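Local coordinates for protein 6-phospho-beta-d glycosidase (Streptococcus pyogenes, PDB 5FOO) that hydrolyses 6-phospho-beta-glucosides and has beta-glucosidase activity, as a family 1 glycoside hydrolase, at residues A450-F453 with K454-T458; L397-L400 with H401-I404; A350-M353 with R354-D358. The protein carries 1 engineered substitution. All blocks are in the same frame, centred on the assembly; numbering follows the deposited sequence.

Contact 1 (A450-F453 with K454-T458); sequences AYWF and KKVAT
Val456 lays one methyl over the indole of Trp452, one helical turn earlier. CG2 of Val456 sits 3.9 Å from the centroid of the six-membered ring of Trp452, 19° off the ring normal, which makes this a CH-pi contact over the face. The methyl is displaced toward the rim, so its shortest approach is to a single ring carbon, Val456 CG2 to Trp452 CZ2 at 3.7 Å. Two torsions set this up: the indole swings back along the carbonyl side of its own residue (chi1 170°), while CG2 of Val456 stands beside the backbone N and opposite the carbonyl carbon. The same methyl also rests on the backbone, with CG2 of Val456 3.5 Å from Trp452 O, so the one methyl touches both the ring and the main chain of Trp452. Val456 N bonds Trp452 O at 3.2 Å, nearly straight (171° at the hydrogen). Next to it, Ala457 N binds Phe453 O at 2.9 Å, and the methyl of Ala457 lies against the same oxygen. On the outer side the extended chains of Lys454 and Lys455 lead away, only their CB atoms brushing carbonyls of the preceding turn. Lys454 O accepts twice from Thr458, from opposite faces of its plane: from the amide N, and from OG1 at 2.7 Å, which ties the threonine hydroxyl back to the helix. The indole packs on Ile390, Leu393 and Lys394 of helix 387-405, Val456 and Ala457 on Trp10 of strand 9-13, and the ring of Phe453 meets His70 nearly at right angles. This is an i to i+4 aromatic-aliphatic pair on helix 448-459, the helix following the eighth strand of the (beta/alpha)8 barrel.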
ATOM      1  N   ALA A 450       1.577 -17.656 -12.377  1.00 28.89           N
ATOM      2  CA  ALA A 450       1.587 -16.675 -13.466  1.00 29.80           C
ATOM      3  C   ALA A 450       0.728 -17.121 -14.656  1.00 33.16           C
ATOM      4  O   ALA A 450       0.059 -16.268 -15.263  1.00 32.06           O
ATOM      5  CB  ALA A 450       3.004 -16.405 -13.937  1.00 29.32           C
ATOM      6  N   TYR A 451       0.795 -18.421 -15.012  1.00 31.80           N
ATOM      7  CA  TYR A 451      -0.000 -18.991 -16.110  1.00 30.78           C
ATOM      8  C   TYR A 451      -1.442 -19.136 -15.697  1.00 28.62           C
ATOM      9  O   TYR A 451      -2.344 -18.951 -16.523  1.00 30.77           O
ATOM     10  CB  TYR A 451       0.594 -20.313 -16.664  1.00 28.31           C
ATOM     11  CG  TYR A 451       1.955 -20.050 -17.241  1.00 29.67           C
ATOM     12  CD1 TYR A 451       2.111 -19.306 -18.434  1.00 33.94           C
ATOM     13  CD2 TYR A 451       3.090 -20.489 -16.592  1.00 31.66           C
ATOM     14  CE1 TYR A 451       3.369 -19.022 -18.941  1.00 33.58           C
ATOM     15  CE2 TYR A 451       4.341 -20.197 -17.066  1.00 31.43           C
ATOM     16  CZ  TYR A 451       4.468 -19.469 -18.226  1.00 36.84           C
ATOM     17  OH  TYR A 451       5.711 -19.220 -18.659  1.00 44.65           O
ATOM     18  N   TRP A 452      -1.706 -19.395 -14.433  1.00 26.79           N
ATOM     19  CA  TRP A 452      -3.081 -19.436 -13.995  1.00 28.22           C
ATOM     20  C   TRP A 452      -3.721 -18.039 -14.067  1.00 32.99           C
ATOM     21  O   TRP A 452      -4.889 -17.894 -14.536  1.00 33.94           O
ATOM     22  CB  TRP A 452      -3.236 -20.030 -12.619  1.00 28.45           C
ATOM     23  CG  TRP A 452      -4.615 -19.886 -12.034  1.00 28.66           C
ATOM     24  CD1 TRP A 452      -5.688 -20.748 -12.153  1.00 30.07           C
ATOM     25  CD2 TRP A 452      -5.044 -18.826 -11.191  1.00 29.59           C
ATOM     26  NE1 TRP A 452      -6.771 -20.233 -11.472  1.00 28.97           N
ATOM     27  CE2 TRP A 452      -6.393 -19.059 -10.874  1.00 28.40           C
ATOM     28  CE3 TRP A 452      -4.413 -17.660 -10.698  1.00 28.17           C
ATOM     29  CZ2 TRP A 452      -7.121 -18.188 -10.072  1.00 32.99           C
ATOM     30  CZ3 TRP A 452      -5.137 -16.797  -9.907  1.00 31.75           C
ATOM     31  CH2 TRP A 452      -6.475 -17.075  -9.581  1.00 31.43           C
ATOM     32  N   PHE A 453      -2.985 -17.017 -13.623  1.00 30.00           N
ATOM     33  CA  PHE A 453      -3.565 -15.687 -13.531  1.00 29.04           C
ATOM     34  C   PHE A 453      -3.707 -15.134 -14.949  1.00 28.65           C
ATOM     35  O   PHE A 453      -4.605 -14.387 -15.209  1.00 31.06           O
ATOM     36  CB  PHE A 453      -2.684 -14.761 -12.677  1.00 28.39           C
ATOM     37  CG  PHE A 453      -3.291 -13.410 -12.421  1.00 26.08           C
ATOM     38  CD1 PHE A 453      -4.454 -13.307 -11.703  1.00 28.68           C
ATOM     39  CD2 PHE A 453      -2.665 -12.257 -12.845  1.00 31.22           C
ATOM     40  CE1 PHE A 453      -5.029 -12.066 -11.445  1.00 29.15           C
ATOM     41  CE2 PHE A 453      -3.178 -11.001 -12.527  1.00 29.38           C
ATOM     42  CZ  PHE A 453      -4.394 -10.924 -11.887  1.00 27.87           C
ATOM     43  N   LYS A 454      -2.800 -15.512 -15.849  1.00 30.74           N
ATOM     44  CA  LYS A 454      -2.880 -15.155 -17.267  1.00 32.21           C
ATOM     45  C   LYS A 454      -4.218 -15.528 -17.884  1.00 33.39           C
ATOM     46  O   LYS A 454      -4.827 -14.728 -18.595  1.00 33.91           O
ATOM     47  CB  LYS A 454      -1.739 -15.779 -18.065  1.00 33.98           C
ATOM     48  CG  LYS A 454      -1.759 -15.474 -19.569  1.00 35.95           C
ATOM     49  CD  LYS A 454      -0.891 -16.438 -20.382  1.00 34.60           C
ATOM     50  CE  LYS A 454      -1.048 -16.141 -21.874  1.00 37.41           C
ATOM     51  NZ  LYS A 454       0.112 -16.708 -22.606  1.00 43.33           N
ATOM     52  N   LYS A 455      -4.646 -16.758 -17.607  1.00 33.54           N
ATOM     53  CA  LYS A 455      -5.920 -17.261 -18.015  1.00 34.88           C
ATOM     54  C   LYS A 455      -7.086 -16.449 -17.478  1.00 33.39           C
ATOM     55  O   LYS A 455      -8.004 -16.100 -18.217  1.00 33.47           O
ATOM     56  CB  LYS A 455      -6.073 -18.730 -17.581  1.00 39.54           C
ATOM     57  CG  LYS A 455      -7.243 -19.412 -18.273  1.00 44.68           C
ATOM     58  CD  LYS A 455      -7.309 -20.878 -17.923  1.00 49.99           C
ATOM     59  CE  LYS A 455      -8.515 -21.518 -18.601  1.00 58.44           C
ATOM     60  NZ  LYS A 455      -8.440 -23.012 -18.550  1.00 61.22           N
ATOM     61  N   VAL A 456      -7.098 -16.235 -16.172  1.00 29.60           N
ATOM     62  CA  VAL A 456      -8.093 -15.418 -15.527  1.00 28.29           C
ATOM     63  C   VAL A 456      -8.190 -13.980 -16.128  1.00 28.61           C
ATOM     64  O   VAL A 456      -9.268 -13.508 -16.393  1.00 29.71           O
ATOM     65  CB  VAL A 456      -7.831 -15.298 -14.009  1.00 30.39           C
ATOM     66  CG1 VAL A 456      -8.789 -14.332 -13.380  1.00 26.63           C
ATOM     67  CG2 VAL A 456      -7.933 -16.665 -13.320  1.00 30.48           C
ATOM     68  N   ALA A 457      -7.068 -13.317 -16.311  1.00 25.80           N
ATOM     69  CA  ALA A 457      -7.043 -11.963 -16.799  1.00 28.36           C
ATOM     70  C   ALA A 457      -7.508 -11.937 -18.254  1.00 33.08           C
ATOM     71  O   ALA A 457      -8.219 -11.068 -18.604  1.00 35.56           O
ATOM     72  CB  ALA A 457      -5.650 -11.412 -16.743  1.00 26.08           C
ATOM     73  N   THR A 458      -7.050 -12.887 -19.068  1.00 31.58           N
ATOM     74  CA  THR A 458      -7.324 -12.913 -20.504  1.00 33.98           C
ATOM     75  C   THR A 458      -8.763 -13.283 -20.747  1.00 33.39           C
ATOM     76  O   THR A 458      -9.397 -12.679 -21.560  1.00 33.08           O
ATOM     77  CB  THR A 458      -6.388 -13.914 -21.213  1.00 35.22           C
ATOM     78  OG1 THR A 458      -5.049 -13.476 -20.999  1.00 33.36           O
ATOM     79  CG2 THR A 458      -6.643 -14.004 -22.690  1.00 38.58           C
TER

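Contact 2 (L397-L400 with H401-I404)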
ATOM      1  N   LEU A 397     -10.400 -13.879  -4.849  1.00 25.67           N
ATOM      2  CA  LEU A 397     -11.100 -13.481  -6.073  1.00 28.12           C
ATOM      3  C   LEU A 397     -12.517 -13.968  -6.113  1.00 27.38           C
ATOM      4  O   LEU A 397     -13.364 -13.263  -6.665  1.00 31.10           O
ATOM      5  CB  LEU A 397     -10.394 -13.969  -7.336  1.00 27.90           C
ATOM      6  CG  LEU A 397      -9.418 -12.998  -7.939  1.00 31.33           C
ATOM      7  CD1 LEU A 397      -8.641 -13.709  -9.003  1.00 35.05           C
ATOM      8  CD2 LEU A 397     -10.118 -11.813  -8.563  1.00 33.18           C
ATOM      9  N   THR A 398     -12.795 -15.152  -5.542  1.00 30.46           N
ATOM     10  CA  THR A 398     -14.155 -15.674  -5.506  1.00 29.38           C
ATOM     11  C   THR A 398     -14.990 -14.773  -4.615  1.00 34.53           C
ATOM     12  O   THR A 398     -16.181 -14.488  -4.906  1.00 35.04           O
ATOM     13  CB  THR A 398     -14.214 -17.119  -5.021  1.00 32.81           C
ATOM     14  OG1 THR A 398     -13.477 -17.946  -5.928  1.00 33.17           O
ATOM     15  CG2 THR A 398     -15.606 -17.591  -4.994  1.00 31.74           C
ATOM     16  N   TYR A 399     -14.408 -14.314  -3.509  1.00 30.76           N
ATOM     17  CA  TYR A 399     -15.187 -13.454  -2.661  1.00 31.34           C
ATOM     18  C   TYR A 399     -15.289 -12.028  -3.195  1.00 28.50           C
ATOM     19  O   TYR A 399     -16.269 -11.375  -2.914  1.00 29.90           O
ATOM     20  CB  TYR A 399     -14.694 -13.475  -1.237  1.00 33.12           C
ATOM     21  CG  TYR A 399     -15.127 -14.709  -0.493  1.00 33.65           C
ATOM     22  CD1 TYR A 399     -16.382 -14.773   0.093  1.00 37.08           C
ATOM     23  CD2 TYR A 399     -14.292 -15.801  -0.399  1.00 34.88           C
ATOM     24  CE1 TYR A 399     -16.796 -15.906   0.764  1.00 39.53           C
ATOM     25  CE2 TYR A 399     -14.681 -16.943   0.277  1.00 38.52           C
ATOM     26  CZ  TYR A 399     -15.934 -16.977   0.869  1.00 39.61           C
ATOM     27  OH  TYR A 399     -16.309 -18.086   1.541  1.00 40.60           O
ATOM     28  N   LEU A 400     -14.302 -11.567  -3.960  1.00 30.47           N
ATOM     29  CA  LEU A 400     -14.414 -10.273  -4.659  1.00 31.45           C
ATOM     30  C   LEU A 400     -15.563 -10.341  -5.664  1.00 26.03           C
ATOM     31  O   LEU A 400     -16.357  -9.435  -5.752  1.00 28.67           O
ATOM     32  CB  LEU A 400     -13.114  -9.935  -5.367  1.00 30.34           C
ATOM     33  CG  LEU A 400     -13.029  -8.527  -5.857  1.00 31.17           C
ATOM     34  CD1 LEU A 400     -13.050  -7.540  -4.694  1.00 35.26           C
ATOM     35  CD2 LEU A 400     -11.797  -8.362  -6.712  1.00 27.37           C
ATOM     36  N   HIS A 401     -15.655 -11.431  -6.382  1.00 25.36           N
ATOM     37  CA  HIS A 401     -16.779 -11.637  -7.337  1.00 29.55           C
ATOM     38  C   HIS A 401     -18.141 -11.592  -6.652  1.00 30.87           C
ATOM     39  O   HIS A 401     -19.026 -10.857  -7.076  1.00 31.93           O
ATOM     40  CB  HIS A 401     -16.631 -12.925  -8.134  1.00 29.79           C
ATOM     41  CG  HIS A 401     -17.603 -13.044  -9.272  1.00 30.14           C
ATOM     42  ND1 HIS A 401     -18.842 -13.621  -9.128  1.00 31.37           N
ATOM     43  CD2 HIS A 401     -17.528 -12.620 -10.564  1.00 28.87           C
ATOM     44  CE1 HIS A 401     -19.492 -13.555 -10.283  1.00 32.90           C
ATOM     45  NE2 HIS A 401     -18.700 -12.975 -11.176  1.00 30.61           N
ATOM     46  N   LYS A 402     -18.250 -12.296  -5.530  1.00 31.34           N
ATOM     47  CA  LYS A 402     -19.434 -12.236  -4.683  1.00 31.21           C
ATOM     48  C   LYS A 402     -19.774 -10.806  -4.308  1.00 31.19           C
ATOM     49  O   LYS A 402     -20.894 -10.388  -4.424  1.00 31.99           O
ATOM     50  CB  LYS A 402     -19.266 -13.145  -3.448  1.00 37.26           C
ATOM     51  CG  LYS A 402     -20.580 -13.536  -2.764  1.00 46.99           C
ATOM     52  CD  LYS A 402     -20.354 -14.083  -1.360  1.00 53.59           C
ATOM     53  CE  LYS A 402     -21.629 -14.228  -0.541  1.00 58.48           C
ATOM     54  NZ  LYS A 402     -21.290 -14.500   0.890  1.00 60.77           N
ATOM     55  N   GLY A 403     -18.800 -10.003  -3.936  1.00 31.68           N
ATOM     56  CA  GLY A 403     -19.058  -8.597  -3.606  1.00 32.73           C
ATOM     57  C   GLY A 403     -19.514  -7.737  -4.794  1.00 29.62           C
ATOM     58  O   GLY A 403     -20.420  -6.940  -4.661  1.00 31.83           O
ATOM     59  N   ILE A 404     -18.885  -7.917  -5.948  1.00 28.63           N
ATOM     60  CA  ILE A 404     -19.351  -7.266  -7.188  1.00 31.63           C
ATOM     61  C   ILE A 404     -20.797  -7.704  -7.531  1.00 33.53           C
ATOM     62  O   ILE A 404     -21.598  -6.904  -7.870  1.00 33.63           O
ATOM     63  CB  ILE A 404     -18.416  -7.604  -8.371  1.00 30.15           C
ATOM     64  CG1 ILE A 404     -16.992  -7.036  -8.073  1.00 30.54           C
ATOM     65  CG2 ILE A 404     -18.983  -7.074  -9.697  1.00 28.93           C
ATOM     66  CD1 ILE A 404     -15.835  -7.585  -8.893  1.00 28.10           C
TER
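Leu400 and Ile404 are brought together by different first torsions. CG of Leu400 is trans to its amide nitrogen (chi1 -168°), whereas Ile404 directs CG1 along the backbone N side (chi1 -63°), back toward the preceding turn. The two chains approach only loosely, Leu400 CG to Ile404 CD1 being 4.2 Å. Ile404 is closer to the main chain: its CG1 lies 3.4 Å from Leu400 O, with CD1 just beyond, so hydrocarbon lines the carbonyl that Ile404 N holds by a bond of 3.0 Å. That bond is nearly straight at the hydrogen, 169°. A turn earlier, His401 N reaches Leu397 O at 2.9 Å. The Lys402 chain, extended throughout, passes obliquely by the Tyr399 ring, CD to CD1 4.3 Å, and its ammonium makes a cation-pi contact with Tyr347 of helix 344-356. The end of His401 leads away from residues 397-400: NE2 of His401 donates to Ala3 O, and Phe4 meets the ring edge-to-face. Thr398 OG1 bonds back to Lys394 O within its own helix. Leu400 packs on Cys410 and Tyr413 of strand 410-416, and Ile404 on Cys410. The helix thus holds itself by its backbone bonds, while His401 NE2 must carry a proton to serve Ala3 O, and His401 and Lys402 tie this turn to the N-terminal strand and to helix 344-356.

Contact 3 (A350-M353 with R354-D358)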
ATOM      1  N   ALA A 350     -16.132  -5.335   0.628  1.00 27.77           N
ATOM      2  CA  ALA A 350     -16.929  -4.933  -0.537  1.00 30.13           C
ATOM      3  C   ALA A 350     -18.281  -4.391  -0.102  1.00 28.73           C
ATOM      4  O   ALA A 350     -18.706  -3.351  -0.607  1.00 30.16           O
ATOM      5  CB  ALA A 350     -17.066  -6.101  -1.513  1.00 27.16           C
ATOM      6  N   ILE A 351     -18.882  -5.044   0.894  1.00 29.17           N
ATOM      7  CA  ILE A 351     -20.170  -4.633   1.452  1.00 30.26           C
ATOM      8  C   ILE A 351     -20.040  -3.309   2.203  1.00 35.68           C
ATOM      9  O   ILE A 351     -20.963  -2.446   2.183  1.00 32.12           O
ATOM     10  CB  ILE A 351     -20.737  -5.773   2.334  1.00 34.32           C
ATOM     11  CG1 ILE A 351     -21.027  -7.034   1.488  1.00 34.07           C
ATOM     12  CG2 ILE A 351     -21.987  -5.373   3.131  1.00 33.31           C
ATOM     13  CD1 ILE A 351     -21.990  -6.807   0.358  1.00 35.28           C
ATOM     14  N   LYS A 352     -18.902  -3.119   2.869  1.00 33.58           N
ATOM     15  CA  LYS A 352     -18.663  -1.880   3.605  1.00 33.87           C
ATOM     16  C   LYS A 352     -18.588  -0.723   2.630  1.00 30.76           C
ATOM     17  O   LYS A 352     -19.075   0.325   2.919  1.00 28.21           O
ATOM     18  CB  LYS A 352     -17.305  -1.988   4.353  1.00 38.82           C
ATOM     19  CG  LYS A 352     -17.045  -0.933   5.391  1.00 43.95           C
ATOM     20  CD  LYS A 352     -17.639  -1.312   6.743  1.00 48.82           C
ATOM     21  CE  LYS A 352     -17.595  -0.107   7.689  1.00 53.59           C
ATOM     22  NZ  LYS A 352     -18.293  -0.404   8.963  1.00 57.28           N
ATOM     23  N   MET A 353     -17.881  -0.906   1.514  1.00 30.88           N
ATOM     24  CA  MET A 353     -17.759   0.140   0.474  1.00 30.23           C
ATOM     25  C   MET A 353     -19.145   0.499  -0.063  1.00 31.42           C
ATOM     26  O   MET A 353     -19.515   1.691  -0.176  1.00 28.24           O
ATOM     27  CB  MET A 353     -16.854  -0.314  -0.665  1.00 28.70           C
ATOM     28  CG  MET A 353     -15.378  -0.238  -0.330  1.00 28.25           C
ATOM     29  SD  MET A 353     -14.878   1.438   0.108  1.00 31.29           S
ATOM     30  CE  MET A 353     -15.278   2.431  -1.298  1.00 32.16           C
ATOM     31  N   ARG A 354     -19.906  -0.551  -0.339  1.00 31.51           N
ATOM     32  CA  ARG A 354     -21.275  -0.412  -0.841  1.00 34.28           C
ATOM     33  C   ARG A 354     -22.170   0.420   0.070  1.00 33.00           C
ATOM     34  O   ARG A 354     -22.864   1.266  -0.433  1.00 30.56           O
ATOM     35  CB  ARG A 354     -21.938  -1.775  -1.100  1.00 33.98           C
ATOM     36  CG  ARG A 354     -23.200  -1.649  -2.010  1.00 32.72           C
ATOM     37  CD  ARG A 354     -23.956  -2.953  -2.043  1.00 33.25           C
ATOM     38  NE  ARG A 354     -24.443  -3.204  -0.711  1.00 32.17           N
ATOM     39  CZ  ARG A 354     -24.985  -4.336  -0.281  1.00 35.04           C
ATOM     40  NH1 ARG A 354     -25.140  -5.374  -1.090  1.00 34.73           N
ATOM     41  NH2 ARG A 354     -25.360  -4.436   1.002  1.00 33.07           N
ATOM     42  N   ASP A 355     -22.117   0.184   1.391  1.00 34.99           N
ATOM     43  CA  ASP A 355     -23.140   0.652   2.319  1.00 35.92           C
ATOM     44  C   ASP A 355     -22.708   1.801   3.139  1.00 38.94           C
ATOM     45  O   ASP A 355     -23.564   2.485   3.679  1.00 38.06           O
ATOM     46  CB  ASP A 355     -23.609  -0.453   3.259  1.00 37.21           C
ATOM     47  CG  ASP A 355     -24.306  -1.577   2.544  1.00 34.83           C
ATOM     48  OD1 ASP A 355     -24.725  -1.373   1.407  1.00 39.28           O
ATOM     49  OD2 ASP A 355     -24.476  -2.669   3.099  1.00 33.23           O
ATOM     50  N   HIS A 356     -21.407   2.037   3.246  1.00 36.23           N
ATOM     51  CA  HIS A 356     -20.928   3.095   4.121  1.00 35.62           C
ATOM     52  C   HIS A 356     -20.070   4.123   3.416  1.00 37.60           C
ATOM     53  O   HIS A 356     -19.801   5.220   3.964  1.00 31.41           O
ATOM     54  CB  HIS A 356     -20.216   2.473   5.332  1.00 39.52           C
ATOM     55  CG  HIS A 356     -21.130   1.639   6.181  1.00 43.42           C
ATOM     56  ND1 HIS A 356     -21.998   2.187   7.101  1.00 50.44           N
ATOM     57  CD2 HIS A 356     -21.341   0.303   6.225  1.00 47.43           C
ATOM     58  CE1 HIS A 356     -22.716   1.236   7.669  1.00 44.34           C
ATOM     59  NE2 HIS A 356     -22.338   0.081   7.154  1.00 49.43           N
ATOM     60  N   TYR A 357     -19.654   3.845   2.179  1.00 34.29           N
ATOM     61  CA  TYR A 357     -18.796   4.833   1.529  1.00 34.25           C
ATOM     62  C   TYR A 357     -19.298   5.198   0.167  1.00 31.86           C
ATOM     63  O   TYR A 357     -18.474   5.415  -0.733  1.00 27.12           O
ATOM     64  CB  TYR A 357     -17.349   4.320   1.532  1.00 31.66           C
ATOM     65  CG  TYR A 357     -16.798   4.363   2.927  1.00 33.55           C
ATOM     66  CD1 TYR A 357     -16.417   5.559   3.511  1.00 33.82           C
ATOM     67  CD2 TYR A 357     -16.700   3.202   3.691  1.00 30.42           C
ATOM     68  CE1 TYR A 357     -15.939   5.609   4.849  1.00 32.73           C
ATOM     69  CE2 TYR A 357     -16.217   3.255   4.974  1.00 29.92           C
ATOM     70  CZ  TYR A 357     -15.852   4.448   5.543  1.00 29.71           C
ATOM     71  OH  TYR A 357     -15.355   4.425   6.814  1.00 35.06           O
ATOM     72  N   ASP A 358     -20.646   5.265   0.072  1.00 34.34           N
ATOM     73  CA  ASP A 358     -21.415   5.774  -1.064  1.00 33.46           C
ATOM     74  C   ASP A 358     -21.155   4.943  -2.304  1.00 34.43           C
ATOM     75  O   ASP A 358     -21.233   5.429  -3.415  1.00 32.02           O
ATOM     76  CB  ASP A 358     -21.027   7.211  -1.352  1.00 37.50           C
ATOM     77  CG  ASP A 358     -21.201   8.099  -0.165  1.00 46.99           C
ATOM     78  OD1 ASP A 358     -22.206   7.970   0.522  1.00 52.65           O
ATOM     79  OD2 ASP A 358     -20.343   8.949   0.094  1.00 60.16           O
TER
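The guanidinium of Arg354 has Ile351 CD1 over one face, 3.7 Å above its plane and offset toward the rim, and the carboxylate of Asp355 at its edge. Arg354 grips this neighbour side-on in a salt bridge: NE reaches Asp355 OD1 at 2.8 Å, from above the carboxylate plane, and NH2 meets OD2 of Asp355 on its syn lone pair at 2.9 Å. Ile351 CG2 lies 3.7 Å from Asp355 OD2, so the isoleucine runs alongside both members of the ion pair. The third nitrogen, NH1 of Arg354, donates to Ala406 O, and the guanidinium is thereby fixed in rotation. Over one face of the His356 ring stands Lys352 NZ, 4.1 Å above its plane and offset toward the rim; CE of Lys352 is 4.0 Å from CD2 of His356. A bend at chi2 (86°) turns the lysine toward the imidazole; the nearby ammonium would probably disfavour protonation of that ring. These pairs ride on the last turns of helix 344-356, which precedes strand 362-367, the seventh of the (beta/alpha)8 barrel. Tyr357 is the first residue to leave helical geometry, yet its N still bonds Met353 O at 3.2 Å, from above the carbonyl plane. Met353, folded by bends at chi2 and chi3, crosses Tyr357 at about a right angle: its CE lies 4.0 Å from Tyr357 CB, and SD forms an oblique Met-aromatic contact with the ring. Both residues are buried against Met253 of helix 235-258, Met353 also packing on Trp362 and Leu296 of the barrel strands.

In the fold
From the N terminus, contact 3 comes first, on helix 344-356; contact 2 follows on helix 387-405 and contact 1 on helix 448-459. Each is a pair of contiguous segments spanning about two helical turns, contact 3 running past the end of its helix, so none closes a long loop, and they stand in series without nesting or crossing. Along the chain, strand 362-367 falls between contacts 3 and 2, and strand 410-416, the last of the barrel, between contacts 2 and 1. The middle helix joins the row: Gly403 CA packs on Ala350 CB at 3.8 Å, and Leu397 CD1 on Trp452 CH2 at 4.0 Å. Contacts 1 and 3 stay apart, nearest atoms about 17 Å away.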